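Local coordinates for protein nicotinate-nucleotide pyrophosphorylase (Pyrococcus furiosus, PDB 2I14) that probably joins nicotinate to phosphoribosyl pyrophosphate, with ATP hydrolysis, to give nicotinate mononucleotide for NAD biosynthesis, at residues M182-I188 against I211-F217. Residues are numbered along the deposited sequence; the frame is centred on the assembly and turned at random.
Sequences MPHALII and IALVDTF. With ZN (zinc ion), chain H; PCP (1-alpha-pyrophosphoryl-2-alpha,3-alpha-dihydroxy-4-beta-cyclopentane-methanol-5-phosphate), chain I.
Leu213 packs against Met182, Ile187 and His184 at the edge of the TIM-barrel-like domain of the quinolinate phosphoribosyltransferase family. Strand 211-213 is the outermost strand, within this chain, of the parallel sheet and pairs with strand 237-240. It meets the start of helix 184-190, with Pro183 as N-cap. The Leu213 side chain can be followed outward. Leu213 CB touches Ile187 CD1 (3.6 Å) and, on another side, Met182 CB (3.8 Å). CG lies by the Met182 carbonyl oxygen, and CD2 is near the same oxygen. CD1 lies over one face of the His184 ring, offset toward its rim, in a CH-pi contact 3.4 Å from the ring centroid. His184 NE2 binds the zinc ion at 2.5 Å; Asp241 also binds it. The Met182 SD accepts a weak hydrogen bond from Leu213 N. The bend at chi3 (53°) brings Met182 CE to 4.1 Å from Leu213 CB. Cut back to an alanine, Met182 would keep its CB contact, but Leu213 N would probably lose its sulfur acceptor and a gap open where SD and CE lay. Asp215 forms a salt bridge with Arg321 of the second subunit. The helix start also faces the bound phosphoribosyl pyrophosphate analogue: His184 N makes a weak hydrogen bond of 2.8 Å to its O1B.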
loop_
_atom_site.group_PDB
_atom_site.type_symbol
_atom_site.label_atom_id
_atom_site.label_comp_id
_atom_site.label_asym_id
_atom_site.label_seq_id
_atom_site.Cartn_x
_atom_site.Cartn_y
_atom_site.Cartn_z
ATOM N N MET A 182 15.618 39.357 -3.797
ATOM C CA MET A 182 16.031 39.620 -5.170
ATOM C C MET A 182 15.394 38.686 -6.171
ATOM O O MET A 182 15.272 37.489 -5.919
ATOM C CB MET A 182 17.534 39.431 -5.335
ATOM C CG MET A 182 18.427 40.380 -4.591
ATOM S SD MET A 182 20.116 39.815 -4.886
ATOM C CE MET A 182 20.128 39.746 -6.701
ATOM N N PRO A 183 14.996 39.222 -7.333
ATOM C CA PRO A 183 14.378 38.429 -8.393
ATOM C C PRO A 183 15.482 37.849 -9.273
ATOM O O PRO A 183 16.635 38.269 -9.195
ATOM C CB PRO A 183 13.543 39.456 -9.156
ATOM C CG PRO A 183 13.317 40.531 -8.176
ATOM C CD PRO A 183 14.653 40.639 -7.509
ATOM N N HIS A 184 15.119 36.880 -10.103
ATOM C CA HIS A 184 16.057 36.266 -11.025
ATOM C C HIS A 184 16.220 37.207 -12.193
ATOM O O HIS A 184 17.254 37.224 -12.858
ATOM C CB HIS A 184 15.505 34.940 -11.532
ATOM C CG HIS A 184 15.962 33.762 -10.739
ATOM N ND1 HIS A 184 17.207 33.197 -10.908
ATOM C CD2 HIS A 184 15.366 33.073 -9.739
ATOM C CE1 HIS A 184 17.357 32.211 -10.043
ATOM N NE2 HIS A 184 16.255 32.116 -9.323
ATOM N N ALA A 185 15.171 37.983 -12.442
ATOM C CA ALA A 185 15.166 38.934 -13.539
ATOM C C ALA A 185 16.278 39.955 -13.339
ATOM O O ALA A 185 17.024 40.262 -14.274
ATOM C CB ALA A 185 13.810 39.631 -13.622
ATOM N N LEU A 186 16.394 40.472 -12.117
ATOM C CA LEU A 186 17.419 41.460 -11.818
ATOM C C LEU A 186 18.786 40.953 -12.227
ATOM O O LEU A 186 19.462 41.552 -13.044
ATOM C CB LEU A 186 17.420 41.802 -10.331
ATOM C CG LEU A 186 18.513 42.785 -9.922
ATOM C CD1 LEU A 186 18.066 43.575 -8.710
ATOM C CD2 LEU A 186 19.792 42.034 -9.644
ATOM N N ILE A 187 19.194 39.833 -11.668
ATOM C CA ILE A 187 20.491 39.284 -11.992
ATOM C C ILE A 187 20.678 38.982 -13.476
ATOM O O ILE A 187 21.756 39.190 -14.015
ATOM C CB ILE A 187 20.740 38.016 -11.168
ATOM C CG1 ILE A 187 20.698 38.386 -9.682
ATOM C CG2 ILE A 187 22.075 37.372 -11.557
ATOM C CD1 ILE A 187 20.683 37.208 -8.749
ATOM N N ILE A 188 19.633 38.504 -14.143
ATOM C CA ILE A 188 19.743 38.172 -15.562
ATOM C C ILE A 188 19.811 39.380 -16.493
ATOM O O ILE A 188 20.570 39.362 -17.460
ATOM C CB ILE A 188 18.590 37.243 -16.031
ATOM C CG1 ILE A 188 18.657 35.909 -15.284
ATOM C CG2 ILE A 188 18.698 36.988 -17.533
ATOM C CD1 ILE A 188 17.643 34.888 -15.762
ATOM N N ILE A 211 19.826 39.871 1.076
ATOM C CA ILE A 211 19.909 38.446 0.838
ATOM C C ILE A 211 20.211 38.265 -0.638
ATOM O O ILE A 211 19.493 38.776 -1.488
ATOM C CB ILE A 211 18.578 37.739 1.173
ATOM C CG1 ILE A 211 18.165 38.041 2.621
ATOM C CG2 ILE A 211 18.730 36.229 0.971
ATOM C CD1 ILE A 211 17.442 39.355 2.812
ATOM N N ALA A 212 21.284 37.544 -0.937
ATOM C CA ALA A 212 21.692 37.317 -2.314
ATOM C C ALA A 212 20.995 36.124 -2.974
ATOM O O ALA A 212 20.927 35.027 -2.414
ATOM C CB ALA A 212 23.200 37.137 -2.374
ATOM N N LEU A 213 20.482 36.348 -4.176
ATOM C CA LEU A 213 19.814 35.298 -4.913
ATOM C C LEU A 213 20.919 34.517 -5.624
ATOM O O LEU A 213 21.357 34.875 -6.722
ATOM C CB LEU A 213 18.826 35.916 -5.905
ATOM C CG LEU A 213 17.619 35.066 -6.314
ATOM C CD1 LEU A 213 17.998 34.079 -7.401
ATOM C CD2 LEU A 213 17.087 34.346 -5.090
ATOM N N VAL A 214 21.370 33.452 -4.967
ATOM C CA VAL A 214 22.438 32.589 -5.460
ATOM C C VAL A 214 22.184 31.845 -6.768
ATOM O O VAL A 214 22.531 32.333 -7.839
ATOM C CB VAL A 214 22.804 31.572 -4.399
ATOM C CG1 VAL A 214 23.882 30.643 -4.925
ATOM C CG2 VAL A 214 23.264 32.302 -3.151
ATOM N N ASP A 215 21.601 30.654 -6.669
ATOM C CA ASP A 215 21.293 29.817 -7.832
ATOM C C ASP A 215 20.716 30.572 -9.033
ATOM O O ASP A 215 19.577 31.020 -8.979
ATOM C CB ASP A 215 20.294 28.728 -7.422
ATOM C CG ASP A 215 19.782 27.917 -8.607
ATOM O OD1 ASP A 215 19.251 28.523 -9.568
ATOM O OD2 ASP A 215 19.906 26.669 -8.575
ATOM N N THR A 216 21.484 30.695 -10.113
ATOM C CA THR A 216 20.998 31.375 -11.318
ATOM C C THR A 216 21.589 30.722 -12.571
ATOM O O THR A 216 20.856 30.275 -13.461
ATOM C CB THR A 216 21.360 32.889 -11.342
ATOM O OG1 THR A 216 20.880 33.530 -10.152
ATOM C CG2 THR A 216 20.724 33.564 -12.560
ATOM N N PHE A 217 22.917 30.674 -12.636
ATOM C CA PHE A 217 23.621 30.073 -13.767
ATOM C C PHE A 217 24.574 29.011 -13.230
ATOM O O PHE A 217 24.653 27.894 -13.745
ATOM C CB PHE A 217 24.438 31.130 -14.523
ATOM C CG PHE A 217 23.630 32.291 -15.029
ATOM C CD1 PHE A 217 22.593 32.096 -15.933
ATOM C CD2 PHE A 217 23.922 33.585 -14.613
ATOM C CE1 PHE A 217 21.856 33.176 -16.417
ATOM C CE2 PHE A 217 23.196 34.671 -15.087
ATOM C CZ PHE A 217 22.159 34.467 -15.994
HETATM ZN ZN ZN H . 16.810 29.917 -8.383
HETATM C C1 PCP I . 8.981 31.817 -6.165
HETATM C C2 PCP I . 7.855 32.803 -5.782
HETATM C C3 PCP I . 8.101 33.104 -4.282
HETATM C C4 PCP I . 8.646 31.782 -3.699
HETATM C C5 PCP I . 9.406 31.231 -4.856
HETATM C CP PCP I . 7.563 30.801 -3.148
HETATM O O1 PCP I . 10.209 32.549 -6.695
HETATM O O2 PCP I . 7.929 34.001 -6.558
HETATM O O3 PCP I . 9.082 34.135 -4.066
HETATM O OP PCP I . 6.568 30.338 -4.128
HETATM P P PCP I . 5.964 28.820 -4.149
HETATM O O1P PCP I . 4.503 28.944 -4.341
HETATM O O2P PCP I . 6.315 28.203 -2.831
HETATM O O3P PCP I . 6.612 28.142 -5.309
HETATM P PA PCP I . 11.541 31.847 -7.210
HETATM O O1A PCP I . 11.124 30.845 -8.273
HETATM O O2A PCP I . 12.154 31.171 -6.002
HETATM O O3A PCP I . 12.377 33.048 -7.760
HETATM P PB PCP I . 12.096 34.379 -8.502
HETATM O O1B PCP I . 13.352 35.044 -8.954
HETATM O O2B PCP I . 11.422 35.341 -7.653
HETATM O O3B PCP I . 11.235 34.157 -9.700
#